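Local coordinates for glycosylation Associate Protein 1 (Streptococcus agalactiae serotype V, PDB 6OYC) that probably assists the glycosylation and export of serine-rich surface adhesins as a GT-B-like component of the accessory Sec system, at residues I35-M40 against I252-S257; I91-L96 against A121-G126; S174-M179 against P194-H199; K334-L339 against K380-S385; V458-R461 against Y465-E468. One frame throughout, in Å; residues are numbered along the deposited sequence.

Contact 1 of 5, residues I35-M40 against I252-S257; sequences INQMKM and ILSVFS
Gln37 reaches out from its helix to Ser254 on a facing strand, and its amide nitrogen makes the one close touch between 35-40 and 252-257. Gln37 NE2 donates to Ser254 OG at 2.8 Å with an N-H...O angle of 169°, and the oxygen lies within 5° of the amide plane, so the bond is nearly straight and shares the plane of its donor. The glutamine chain runs on extended past CG (chi2 156°), which lets its amide cross the 9.3 Å between Gln37 CA and Ser254 CA, the nearest CA atoms of the two backbones. The strand belongs to a parallel Rossmann-like sheet, and helix 33-43 packs against it within the beta-alpha-beta crossover that links strands 2-5 and 48-52. Around the bond the packing is close: the Gln37 side chain packs on Ile231 and Ile279 of the strands flanking 250-255. Ser254 OG is gripped twice in this buried place, since Asp33 OD2 also bonds to it, and the small hydroxyl suits a spot where it can accept from the amide while probably donating to the carboxylate. The looser side is the outer surface of the helix, where Lys39 is partly exposed, takes no part in the contact and gives its NZ to Asp67 O.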
# COMPACT_ATOMS: atom_id res chain seq x y z
N ILE A 35 -1.95 9.04 -1.85
CA ILE A 35 -1.82 8.73 -3.28
C ILE A 35 -3.04 9.25 -4.03
O ILE A 35 -2.93 9.94 -5.05
CB ILE A 35 -1.66 7.22 -3.50
CG1 ILE A 35 -0.46 6.65 -2.72
CG2 ILE A 35 -1.64 6.90 -5.01
CD1 ILE A 35 0.86 7.00 -3.29
N ASN A 36 -4.22 8.91 -3.53
CA ASN A 36 -5.45 9.31 -4.19
C ASN A 36 -5.53 10.83 -4.31
O ASN A 36 -5.87 11.35 -5.38
CB ASN A 36 -6.63 8.74 -3.41
CG ASN A 36 -7.93 9.37 -3.81
OD1 ASN A 36 -8.29 10.44 -3.31
ND2 ASN A 36 -8.63 8.72 -4.73
N GLN A 37 -5.18 11.55 -3.24
CA GLN A 37 -5.32 13.00 -3.24
C GLN A 37 -4.26 13.67 -4.09
O GLN A 37 -4.54 14.67 -4.76
CB GLN A 37 -5.28 13.53 -1.80
CG GLN A 37 -6.54 13.18 -1.04
CD GLN A 37 -6.36 13.15 0.46
OE1 GLN A 37 -5.43 13.75 1.01
NE2 GLN A 37 -7.28 12.47 1.15
N MET A 38 -3.03 13.16 -4.08
CA MET A 38 -2.03 13.82 -4.91
C MET A 38 -2.31 13.64 -6.39
O MET A 38 -2.03 14.53 -7.19
CB MET A 38 -0.64 13.31 -4.60
CG MET A 38 0.42 14.07 -5.39
SD MET A 38 1.93 14.19 -4.44
CE MET A 38 1.61 12.80 -3.37
N LYS A 39 -2.86 12.48 -6.77
CA LYS A 39 -3.23 12.24 -8.16
C LYS A 39 -4.26 13.26 -8.63
O LYS A 39 -4.12 13.84 -9.70
CB LYS A 39 -3.75 10.81 -8.34
CG LYS A 39 -2.68 9.72 -8.34
CD LYS A 39 -2.24 9.32 -9.76
CE LYS A 39 -1.31 10.37 -10.36
NZ LYS A 39 -0.44 9.88 -11.47
N MET A 40 -5.31 13.48 -7.82
CA MET A 40 -6.38 14.36 -8.26
C MET A 40 -5.96 15.83 -8.22
O MET A 40 -6.44 16.62 -9.04
CB MET A 40 -7.64 14.14 -7.43
CG MET A 40 -7.47 14.36 -5.96
SD MET A 40 -9.06 14.91 -5.29
CE MET A 40 -9.87 13.38 -4.92
N ILE A 252 -5.27 21.13 5.90
CA ILE A 252 -6.31 20.13 5.66
C ILE A 252 -5.89 18.81 6.31
O ILE A 252 -4.77 18.32 6.07
CB ILE A 252 -6.57 19.93 4.15
CG1 ILE A 252 -7.13 21.20 3.52
CG2 ILE A 252 -7.54 18.77 3.92
CD1 ILE A 252 -6.96 21.23 2.02
N LEU A 253 -6.76 18.25 7.14
CA LEU A 253 -6.52 16.96 7.76
C LEU A 253 -7.22 15.87 6.95
O LEU A 253 -8.41 16.00 6.64
CB LEU A 253 -7.04 16.95 9.19
CG LEU A 253 -6.19 17.61 10.26
CD1 LEU A 253 -6.91 17.55 11.62
CD2 LEU A 253 -4.84 16.89 10.34
N SER A 254 -6.50 14.79 6.64
CA SER A 254 -7.07 13.68 5.88
C SER A 254 -7.23 12.46 6.78
O SER A 254 -6.24 11.96 7.33
CB SER A 254 -6.21 13.34 4.66
OG SER A 254 -6.79 12.25 3.93
N VAL A 255 -8.46 11.99 6.92
CA VAL A 255 -8.80 10.85 7.76
C VAL A 255 -9.07 9.66 6.84
O VAL A 255 -9.92 9.73 5.94
CB VAL A 255 -10.01 11.18 8.65
CG1 VAL A 255 -10.58 9.90 9.30
CG2 VAL A 255 -9.65 12.21 9.69
N PHE A 256 -8.37 8.55 7.07
CA PHE A 256 -8.44 7.37 6.21
C PHE A 256 -8.75 6.16 7.08
O PHE A 256 -7.95 5.79 7.95
CB PHE A 256 -7.12 7.18 5.46
CG PHE A 256 -7.20 6.15 4.36
CD1 PHE A 256 -8.17 6.26 3.36
CD2 PHE A 256 -6.31 5.08 4.32
CE1 PHE A 256 -8.24 5.32 2.34
CE2 PHE A 256 -6.38 4.13 3.30
CZ PHE A 256 -7.34 4.25 2.31
N SER A 257 -9.90 5.53 6.83
CA SER A 257 -10.42 4.52 7.75
C SER A 257 -9.46 3.34 7.94
O SER A 257 -9.43 2.74 9.02
CB SER A 257 -11.77 4.03 7.25
OG SER A 257 -11.65 3.43 5.96

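Contact 2 of 5, residues I91-L96 against A121-G126; sequences IDFRQL and AKVQFG
The Phe93 ring is sandwiched, with Val123 CG1 over one face, 3.9 Å above the ring plane, and Arg94 CG over the opposite face, both offset toward the rim. Phe125 completes the cluster as an offset edge-to-face stack: its edge is directed toward the face of Phe93, with the planes turned 73° to each other. Phe93 CE1 lies at the Phe125 edge, near that ring's plane, and is 3.9 Å from Phe125 CZ. Val123 and Phe125 are two residues apart on strand 118-125 of the long antiparallel sheet, a meander in which sequence neighbours pair in turn, and the 91-96 loop lies across that strand. The valine uses both branches: CG1 makes a CH-pi contact with the ring, while CG2 sits 3.8 Å from Phe93 CD2. A beta-branched residue suits the strand and offers the ring two methyls at once. Phe93 has CG wedged between its backbone N and carbonyl carbon (chi1 83°), which points the ring at the sheet, where Val111 and, edge-to-face, Phe104 also meet it. The large flat side chain thus joins loop to sheet. Just before the ring the loop makes an Asx turn at Asp92, a short acidic side chain able to bend back to its own backbone: Arg94 N donates to Asp92 OD1 at 2.9 Å, approaching from above the carboxylate plane.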
# COMPACT_ATOMS: atom_id res chain seq x y z
N ILE A 91 22.89 -1.86 -9.06
CA ILE A 91 23.79 -2.76 -8.35
C ILE A 91 23.51 -4.21 -8.73
O ILE A 91 22.39 -4.70 -8.56
CB ILE A 91 23.68 -2.57 -6.83
CG1 ILE A 91 23.98 -1.13 -6.43
CG2 ILE A 91 24.63 -3.55 -6.13
CD1 ILE A 91 23.65 -0.85 -4.99
N ASP A 92 24.54 -4.90 -9.22
CA ASP A 92 24.53 -6.34 -9.42
C ASP A 92 25.26 -6.98 -8.25
O ASP A 92 26.49 -6.87 -8.15
CB ASP A 92 25.20 -6.70 -10.74
CG ASP A 92 25.28 -8.21 -10.99
OD1 ASP A 92 24.88 -9.04 -10.13
OD2 ASP A 92 25.73 -8.56 -12.10
N PHE A 93 24.50 -7.63 -7.36
CA PHE A 93 25.11 -8.16 -6.15
C PHE A 93 26.23 -9.16 -6.45
O PHE A 93 27.10 -9.38 -5.60
CB PHE A 93 24.04 -8.83 -5.28
CG PHE A 93 23.73 -10.24 -5.71
CD1 PHE A 93 22.82 -10.48 -6.73
CD2 PHE A 93 24.38 -11.32 -5.12
CE1 PHE A 93 22.55 -11.79 -7.15
CE2 PHE A 93 24.11 -12.62 -5.53
CZ PHE A 93 23.19 -12.85 -6.54
N ARG A 94 26.23 -9.77 -7.64
CA ARG A 94 27.27 -10.74 -7.98
C ARG A 94 28.65 -10.08 -8.11
O ARG A 94 29.67 -10.79 -8.08
CB ARG A 94 26.91 -11.46 -9.29
CG ARG A 94 25.75 -12.43 -9.19
CD ARG A 94 25.40 -13.01 -10.55
NE ARG A 94 26.40 -13.99 -10.99
CZ ARG A 94 26.36 -15.30 -10.73
NH1 ARG A 94 25.35 -15.86 -10.04
NH2 ARG A 94 27.34 -16.06 -11.19
N GLN A 95 28.71 -8.77 -8.27
CA GLN A 95 29.97 -8.06 -8.45
C GLN A 95 30.47 -7.37 -7.19
O GLN A 95 31.41 -6.57 -7.27
CB GLN A 95 29.83 -7.07 -9.60
CG GLN A 95 29.38 -7.79 -10.85
CD GLN A 95 29.71 -7.06 -12.11
OE1 GLN A 95 30.79 -6.48 -12.26
NE2 GLN A 95 28.78 -7.08 -13.06
N LEU A 96 29.88 -7.65 -6.03
CA LEU A 96 30.36 -7.08 -4.78
C LEU A 96 31.63 -7.81 -4.31
O LEU A 96 32.00 -8.88 -4.81
CB LEU A 96 29.29 -7.17 -3.70
CG LEU A 96 28.00 -6.46 -4.10
CD1 LEU A 96 26.92 -6.61 -3.05
CD2 LEU A 96 28.31 -5.00 -4.36
N ALA A 121 25.68 -14.79 3.40
CA ALA A 121 24.72 -13.72 3.22
C ALA A 121 23.45 -14.26 2.59
O ALA A 121 23.45 -15.30 1.93
CB ALA A 121 25.29 -12.58 2.37
N LYS A 122 22.36 -13.51 2.81
CA LYS A 122 21.10 -13.71 2.10
C LYS A 122 20.79 -12.43 1.34
O LYS A 122 20.82 -11.34 1.91
CB LYS A 122 19.97 -14.05 3.05
CG LYS A 122 20.22 -15.28 3.84
CD LYS A 122 18.95 -15.77 4.54
CE LYS A 122 19.28 -16.90 5.53
NZ LYS A 122 18.08 -17.73 5.94
N VAL A 123 20.52 -12.57 0.05
CA VAL A 123 20.34 -11.43 -0.83
C VAL A 123 18.86 -11.29 -1.12
O VAL A 123 18.21 -12.26 -1.50
CB VAL A 123 21.15 -11.61 -2.13
CG1 VAL A 123 20.90 -10.45 -3.07
CG2 VAL A 123 22.64 -11.75 -1.78
N GLN A 124 18.32 -10.08 -0.92
CA GLN A 124 16.88 -9.85 -1.06
C GLN A 124 16.63 -8.84 -2.17
O GLN A 124 17.38 -7.87 -2.33
CB GLN A 124 16.26 -9.35 0.24
CG GLN A 124 16.14 -10.46 1.31
CD GLN A 124 14.86 -11.26 1.16
OE1 GLN A 124 14.10 -11.05 0.21
NE2 GLN A 124 14.60 -12.15 2.12
N PHE A 125 15.55 -9.08 -2.92
CA PHE A 125 15.19 -8.25 -4.06
C PHE A 125 13.84 -7.59 -3.85
O PHE A 125 12.95 -8.15 -3.20
CB PHE A 125 15.20 -9.08 -5.36
CG PHE A 125 16.50 -9.79 -5.60
CD1 PHE A 125 16.73 -11.06 -5.06
CD2 PHE A 125 17.52 -9.18 -6.29
CE1 PHE A 125 17.95 -11.71 -5.25
CE2 PHE A 125 18.73 -9.82 -6.49
CZ PHE A 125 18.94 -11.09 -5.97
N GLY A 126 13.70 -6.38 -4.38
CA GLY A 126 12.46 -5.64 -4.26
C GLY A 126 11.38 -6.11 -5.22
O GLY A 126 11.57 -7.00 -6.05

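Contact 3 of 5, residues S174-M179 against P194-H199; sequences SGERIM and PKKAIH
Lys196 folds at its second torsion (chi2 -64°) and then runs straight, while Glu176 is stretched out with CG anti to its backbone N (chi1 -170°); the two side chains come from opposite directions, and Glu176 OE1 lies beside the CE-NZ end of the lysine. Lys196 NZ and Glu176 OE1 form a salt bridge at 3.0 Å, although the hydrogen bond within it is weak. The ammonium has a second carboxylate in Glu82, its stronger partner, so it has two acidic partners, which would probably stabilise its positive charge. The aliphatic part of the lysine is also used: Ile178 CD1 touches Lys196 CE at 3.9 Å, the two side chains crossing at about a right angle. A lysine suits the place, having methylenes for the isoleucine and a charge for the acids. Glu176 closes an ST turn, its N donating to Ser174 OG at 3.1 Å. The next residues enter strand 177-182 with a classic beta bulge, Ile178 and Met179 both facing Tyr170 on strand 164-171. The 3-10 turn 194-199 lies just past strand 190-192, which pairs with 177-182, and Ile178 and Met179 pack on Ile80 of helix 76-80.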
# COMPACT_ATOMS: atom_id res chain seq x y z
N SER A 174 29.07 8.82 -0.36
CA SER A 174 30.51 8.63 -0.22
C SER A 174 30.86 7.47 0.70
O SER A 174 32.02 7.05 0.72
CB SER A 174 31.16 9.89 0.33
OG SER A 174 30.79 10.01 1.70
N GLY A 175 29.90 6.98 1.49
CA GLY A 175 30.17 6.02 2.53
C GLY A 175 30.36 6.63 3.90
O GLY A 175 30.36 5.88 4.90
N GLU A 176 30.56 7.95 3.99
CA GLU A 176 30.73 8.60 5.29
C GLU A 176 29.48 8.46 6.16
O GLU A 176 28.35 8.66 5.70
CB GLU A 176 31.05 10.09 5.11
CG GLU A 176 31.47 10.75 6.42
CD GLU A 176 31.79 12.23 6.28
OE1 GLU A 176 31.30 12.87 5.32
OE2 GLU A 176 32.53 12.75 7.16
N ARG A 177 29.68 8.15 7.43
CA ARG A 177 28.57 8.04 8.36
C ARG A 177 28.06 9.42 8.76
O ARG A 177 28.83 10.25 9.25
CB ARG A 177 28.99 7.25 9.60
CG ARG A 177 27.82 7.05 10.56
CD ARG A 177 28.16 6.03 11.61
NE ARG A 177 29.11 6.56 12.57
CZ ARG A 177 30.15 5.89 13.03
NH1 ARG A 177 30.37 4.65 12.61
NH2 ARG A 177 30.98 6.45 13.92
N ILE A 178 26.77 9.66 8.57
CA ILE A 178 26.19 10.92 9.03
C ILE A 178 25.69 10.80 10.46
O ILE A 178 25.89 11.71 11.26
CB ILE A 178 25.05 11.38 8.10
CG1 ILE A 178 25.56 11.51 6.67
CG2 ILE A 178 24.48 12.68 8.61
CD1 ILE A 178 26.64 12.52 6.50
N MET A 179 25.04 9.69 10.80
CA MET A 179 24.53 9.54 12.15
C MET A 179 24.37 8.07 12.47
O MET A 179 24.23 7.23 11.57
CB MET A 179 23.20 10.28 12.35
CG MET A 179 22.09 9.70 11.51
SD MET A 179 20.51 10.50 11.70
CE MET A 179 19.56 9.60 10.48
N PRO A 194 30.33 14.24 14.44
CA PRO A 194 30.73 15.59 14.90
C PRO A 194 31.20 16.49 13.77
O PRO A 194 31.05 17.72 13.87
CB PRO A 194 31.87 15.30 15.89
CG PRO A 194 31.69 13.85 16.28
CD PRO A 194 31.08 13.16 15.10
N LYS A 195 31.73 15.92 12.68
CA LYS A 195 32.12 16.72 11.53
C LYS A 195 30.93 17.30 10.78
O LYS A 195 31.14 18.14 9.89
CB LYS A 195 32.97 15.89 10.58
CG LYS A 195 34.33 15.60 11.16
CD LYS A 195 34.99 14.44 10.44
CE LYS A 195 36.39 14.84 10.02
NZ LYS A 195 37.16 15.35 11.20
N LYS A 196 29.72 16.88 11.10
CA LYS A 196 28.51 17.39 10.47
C LYS A 196 27.68 18.23 11.42
O LYS A 196 26.63 18.75 11.02
CB LYS A 196 27.66 16.23 9.92
CG LYS A 196 28.43 15.27 9.03
CD LYS A 196 28.91 15.96 7.77
CE LYS A 196 29.60 14.97 6.87
NZ LYS A 196 29.75 15.48 5.47
N ALA A 197 28.13 18.38 12.68
CA ALA A 197 27.35 19.09 13.71
C ALA A 197 26.92 20.48 13.27
O ALA A 197 25.90 20.98 13.74
CB ALA A 197 28.15 19.22 15.00
N ILE A 198 27.68 21.10 12.38
CA ILE A 198 27.30 22.36 11.74
C ILE A 198 25.83 22.38 11.30
O ILE A 198 25.11 23.35 11.55
CB ILE A 198 28.26 22.63 10.56
CG1 ILE A 198 28.12 24.06 10.06
CG2 ILE A 198 28.15 21.59 9.45
CD1 ILE A 198 28.42 25.02 11.13
N HIS A 199 25.35 21.30 10.69
CA HIS A 199 24.01 21.29 10.11
C HIS A 199 22.92 20.95 11.12
O HIS A 199 21.75 20.86 10.73
CB HIS A 199 23.95 20.32 8.93
CG HIS A 199 25.04 20.52 7.93
ND1 HIS A 199 25.13 21.65 7.15
CD2 HIS A 199 26.09 19.73 7.58
CE1 HIS A 199 26.20 21.56 6.37
NE2 HIS A 199 26.79 20.41 6.61

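Contact 4 of 5, residues K334-L339 against K380-S385; sequences KSLTSL and KFFSLS
Phe382 brings CZ and CE1 of its ring against helix 329-344, where Leu336 and Leu339, one turn apart, receive it. The phenyl group swings out with CG on the far side of CB from the backbone N (chi1 -156°), which carries CZ to the helix surface, 4.0 Å from Leu336 CD2. The same CZ also comes to 3.4 Å from the backbone oxygen Leu336 O, so CZ touches the peptide chain as well as the side chain. Leu336 keeps the common helical conformation, CG beside its own N (chi1 -70°), leaving the CD2 methyl next to CZ; the two side chains cross at a slant. Leu339 takes nearly the same torsions but meets the phenyl through its base: Leu339 CB is 4.2 Å from Phe382 CE1. Branched leucines fit here because each also reaches the sheet below, touching Phe353 of strand 349-354, while a broad aromatic can touch both leucines at once. Phe377 and, edge-to-face, Tyr340 add further rings about Phe382. The arrangement is that of a Rossmann-like domain, in which helix 329-344 joins the neighbouring parallel strands 318-323 and 349-354 as a beta-alpha-beta crossover, and the loop after helix 360-375 lies over its flank.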
# COMPACT_ATOMS: atom_id res chain seq x y z
N LYS A 334 -20.57 -24.33 0.09
CA LYS A 334 -21.80 -23.76 -0.44
C LYS A 334 -21.53 -22.95 -1.70
O LYS A 334 -22.36 -22.93 -2.62
CB LYS A 334 -22.48 -22.88 0.62
CG LYS A 334 -23.33 -23.64 1.64
CD LYS A 334 -23.09 -23.12 3.06
CE LYS A 334 -24.39 -23.00 3.86
NZ LYS A 334 -25.13 -24.29 3.96
N SER A 335 -20.37 -22.29 -1.76
CA SER A 335 -20.05 -21.47 -2.93
C SER A 335 -19.78 -22.33 -4.16
O SER A 335 -20.29 -22.04 -5.24
CB SER A 335 -18.85 -20.57 -2.63
OG SER A 335 -19.16 -19.64 -1.60
N LEU A 336 -18.96 -23.38 -4.01
CA LEU A 336 -18.69 -24.27 -5.13
C LEU A 336 -19.97 -24.84 -5.73
O LEU A 336 -20.08 -24.98 -6.95
CB LEU A 336 -17.79 -25.42 -4.69
CG LEU A 336 -16.36 -25.06 -4.35
CD1 LEU A 336 -15.61 -26.34 -4.03
CD2 LEU A 336 -15.72 -24.31 -5.52
N THR A 337 -20.93 -25.17 -4.87
CA THR A 337 -22.17 -25.76 -5.37
C THR A 337 -22.87 -24.82 -6.33
O THR A 337 -23.28 -25.22 -7.42
CB THR A 337 -23.07 -26.13 -4.19
OG1 THR A 337 -22.49 -27.22 -3.48
CG2 THR A 337 -24.45 -26.53 -4.66
N SER A 338 -22.99 -23.55 -5.95
CA SER A 338 -23.69 -22.62 -6.82
C SER A 338 -22.87 -22.29 -8.05
O SER A 338 -23.43 -22.09 -9.14
CB SER A 338 -24.05 -21.34 -6.06
OG SER A 338 -25.19 -21.55 -5.25
N LEU A 339 -21.54 -22.24 -7.91
CA LEU A 339 -20.70 -21.94 -9.07
C LEU A 339 -20.81 -23.03 -10.12
O LEU A 339 -20.88 -22.74 -11.32
CB LEU A 339 -19.24 -21.75 -8.64
CG LEU A 339 -18.88 -20.50 -7.81
CD1 LEU A 339 -17.46 -20.60 -7.24
CD2 LEU A 339 -19.06 -19.22 -8.61
N LYS A 380 -14.09 -32.33 -15.31
CA LYS A 380 -12.77 -31.77 -15.60
C LYS A 380 -12.82 -30.25 -15.79
O LYS A 380 -11.85 -29.56 -15.45
CB LYS A 380 -12.16 -32.45 -16.83
CG LYS A 380 -10.71 -32.03 -17.09
CD LYS A 380 -9.73 -33.20 -16.97
CE LYS A 380 -8.31 -32.78 -17.38
NZ LYS A 380 -7.38 -32.54 -16.23
N PHE A 381 -13.93 -29.71 -16.31
CA PHE A 381 -14.04 -28.26 -16.42
C PHE A 381 -14.10 -27.59 -15.05
O PHE A 381 -13.85 -26.38 -14.95
CB PHE A 381 -15.25 -27.88 -17.27
CG PHE A 381 -16.55 -27.82 -16.49
CD1 PHE A 381 -17.31 -28.97 -16.31
CD2 PHE A 381 -17.01 -26.62 -15.96
CE1 PHE A 381 -18.51 -28.92 -15.60
CE2 PHE A 381 -18.20 -26.56 -15.25
CZ PHE A 381 -18.95 -27.71 -15.07
N PHE A 382 -14.40 -28.35 -14.00
CA PHE A 382 -14.55 -27.85 -12.64
C PHE A 382 -13.49 -28.46 -11.74
O PHE A 382 -13.82 -29.10 -10.73
CB PHE A 382 -15.96 -28.18 -12.12
CG PHE A 382 -16.45 -27.28 -11.01
CD1 PHE A 382 -16.94 -26.01 -11.29
CD2 PHE A 382 -16.45 -27.71 -9.69
CE1 PHE A 382 -17.41 -25.17 -10.28
CE2 PHE A 382 -16.91 -26.88 -8.66
CZ PHE A 382 -17.39 -25.61 -8.96
N SER A 383 -12.22 -28.27 -12.07
CA SER A 383 -11.13 -28.88 -11.32
C SER A 383 -9.98 -27.89 -11.21
O SER A 383 -9.96 -26.87 -11.90
CB SER A 383 -10.66 -30.17 -12.00
OG SER A 383 -10.75 -30.03 -13.41
N LEU A 384 -9.02 -28.20 -10.34
CA LEU A 384 -7.85 -27.34 -10.11
C LEU A 384 -6.57 -28.15 -10.32
O LEU A 384 -6.25 -29.02 -9.50
CB LEU A 384 -7.88 -26.74 -8.71
CG LEU A 384 -8.92 -25.64 -8.51
CD1 LEU A 384 -9.01 -25.33 -7.04
CD2 LEU A 384 -8.54 -24.42 -9.31
N SER A 385 -5.83 -27.82 -11.38
CA SER A 385 -4.65 -28.57 -11.85
C SER A 385 -3.82 -29.27 -10.76
O SER A 385 -3.88 -30.50 -10.61
CB SER A 385 -3.74 -27.64 -12.65
OG SER A 385 -3.19 -26.65 -11.80

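Contact 5 of 5, residues V458-R461 against Y465-E468; sequences VEHR and YIIE
Ile466 N donates to His460 ND1 at 3.1 Å, with an N-H...N angle of 177° that makes the bond almost perfectly straight. The amide lies at the imidazole edge, tilted a little from the ring plane. His460 reaches it by holding CG anti to its backbone N (chi1 -175°), which turns the ring toward the strand. The adjoining corner of the same ring serves a second purpose: His460 CE1 sits over the centre of the Tyr465 ring, 3.6 Å above its plane, in an edge-to-face stack with the planes at 62°. A histidine suits both tasks, since one small ring supplies a nitrogen acceptor and, beside it, a polarised C-H for the aromatic face. The strand concerned, 464-466, is the outermost within this chain of the parallel sheet of the second Rossmann-like domain. Tyr465 and Ile467 pair with strand 449-451, whereas the N-H of Ile466 points to the other side, where His460 from the preceding loop takes the place of a neighbouring strand. The hydrocarbon part of Arg461 lies alongside: its CG is over a face of the imidazole and comes within 4.2 Å of Tyr465 CD2. The positive phi of Arg461 turns the backbone there, and its carbonyl oxygen accepts from Arg489. Tyr465 also packs on Ala476 and meets the Tyr479 ring of helix 473-481. Earlier in the loop, Val458 CG1 approaches Tyr465 N at 4.2 Å, a compact branched side chain filling a buried position beside the strand.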
# COMPACT_ATOMS: atom_id res chain seq x y z
N VAL A 458 -20.75 -0.16 -2.88
CA VAL A 458 -21.67 -0.81 -3.80
C VAL A 458 -23.07 -0.29 -3.54
O VAL A 458 -23.52 -0.26 -2.39
CB VAL A 458 -21.63 -2.35 -3.66
CG1 VAL A 458 -22.80 -2.97 -4.41
CG2 VAL A 458 -20.30 -2.90 -4.14
N GLU A 459 -23.73 0.16 -4.59
CA GLU A 459 -25.17 0.38 -4.57
C GLU A 459 -25.83 -0.83 -5.24
O GLU A 459 -25.52 -1.14 -6.39
CB GLU A 459 -25.55 1.68 -5.29
CG GLU A 459 -25.27 2.94 -4.48
CD GLU A 459 -25.83 4.19 -5.14
OE1 GLU A 459 -27.07 4.37 -5.11
OE2 GLU A 459 -25.04 4.98 -5.70
N HIS A 460 -26.69 -1.51 -4.49
CA HIS A 460 -27.37 -2.71 -4.97
C HIS A 460 -28.00 -2.47 -6.34
O HIS A 460 -28.63 -1.44 -6.57
CB HIS A 460 -28.43 -3.13 -3.96
CG HIS A 460 -29.11 -4.42 -4.29
ND1 HIS A 460 -28.43 -5.60 -4.47
CD2 HIS A 460 -30.43 -4.73 -4.44
CE1 HIS A 460 -29.28 -6.58 -4.73
NE2 HIS A 460 -30.50 -6.07 -4.71
N ARG A 461 -27.79 -3.43 -7.26
CA ARG A 461 -28.35 -3.44 -8.61
C ARG A 461 -27.96 -2.21 -9.43
O ARG A 461 -28.56 -1.94 -10.47
CB ARG A 461 -29.89 -3.57 -8.57
CG ARG A 461 -30.39 -4.93 -8.07
CD ARG A 461 -31.91 -4.92 -7.86
NE ARG A 461 -32.61 -4.92 -9.14
CZ ARG A 461 -33.21 -5.98 -9.67
NH1 ARG A 461 -33.20 -7.14 -9.01
NH2 ARG A 461 -33.82 -5.88 -10.85
N TYR A 465 -24.27 -6.34 -6.42
CA TYR A 465 -25.42 -7.13 -6.01
C TYR A 465 -25.14 -7.72 -4.64
O TYR A 465 -24.11 -8.39 -4.45
CB TYR A 465 -25.72 -8.23 -7.03
CG TYR A 465 -27.11 -8.83 -6.91
CD1 TYR A 465 -27.40 -9.76 -5.91
CD2 TYR A 465 -28.11 -8.50 -7.82
CE1 TYR A 465 -28.67 -10.34 -5.81
CE2 TYR A 465 -29.39 -9.07 -7.72
CZ TYR A 465 -29.66 -9.99 -6.72
OH TYR A 465 -30.91 -10.55 -6.62
N ILE A 466 -26.02 -7.45 -3.69
CA ILE A 466 -25.89 -7.94 -2.33
C ILE A 466 -26.79 -9.16 -2.17
O ILE A 466 -28.02 -9.07 -2.30
CB ILE A 466 -26.26 -6.84 -1.31
CG1 ILE A 466 -25.44 -5.57 -1.59
CG2 ILE A 466 -26.00 -7.33 0.10
CD1 ILE A 466 -25.67 -4.48 -0.57
N ILE A 467 -26.17 -10.31 -1.91
CA ILE A 467 -26.90 -11.56 -1.72
C ILE A 467 -27.14 -11.78 -0.23
O ILE A 467 -26.27 -11.49 0.61
CB ILE A 467 -26.16 -12.75 -2.37
CG1 ILE A 467 -24.80 -12.96 -1.73
CG2 ILE A 467 -25.99 -12.54 -3.86
CD1 ILE A 467 -24.09 -14.20 -2.21
N GLU A 468 -28.33 -12.27 0.10
CA GLU A 468 -28.67 -12.61 1.48
C GLU A 468 -28.16 -13.98 1.85
O GLU A 468 -27.88 -14.23 3.03
CB GLU A 468 -30.19 -12.55 1.69
CG GLU A 468 -30.78 -11.14 1.60
CD GLU A 468 -32.09 -11.10 0.80
OE1 GLU A 468 -32.86 -10.12 0.95
OE2 GLU A 468 -32.34 -12.04 0.02

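In the fold
The five contacts sample three parts of a GT-B-like chain. Contact 1 lies in the first Rossmann-like domain, contacts 4 and 5 in the second, and contacts 2 and 3 at the long antiparallel sheet inserted in the first, between strands 73-75 and 229-233. Contacts 4 and 5 are near neighbours, their nearest atoms about 7 Å apart, on one side of the chain's centre. Contact 5 is also the closer of the two to contact 1, with nearest atoms about 13 Å apart. Contacts 2 and 3 reach the same sheet, their centres 27 Å apart. The widest span runs from contact 3 to contact 4, about 62 Å between centres.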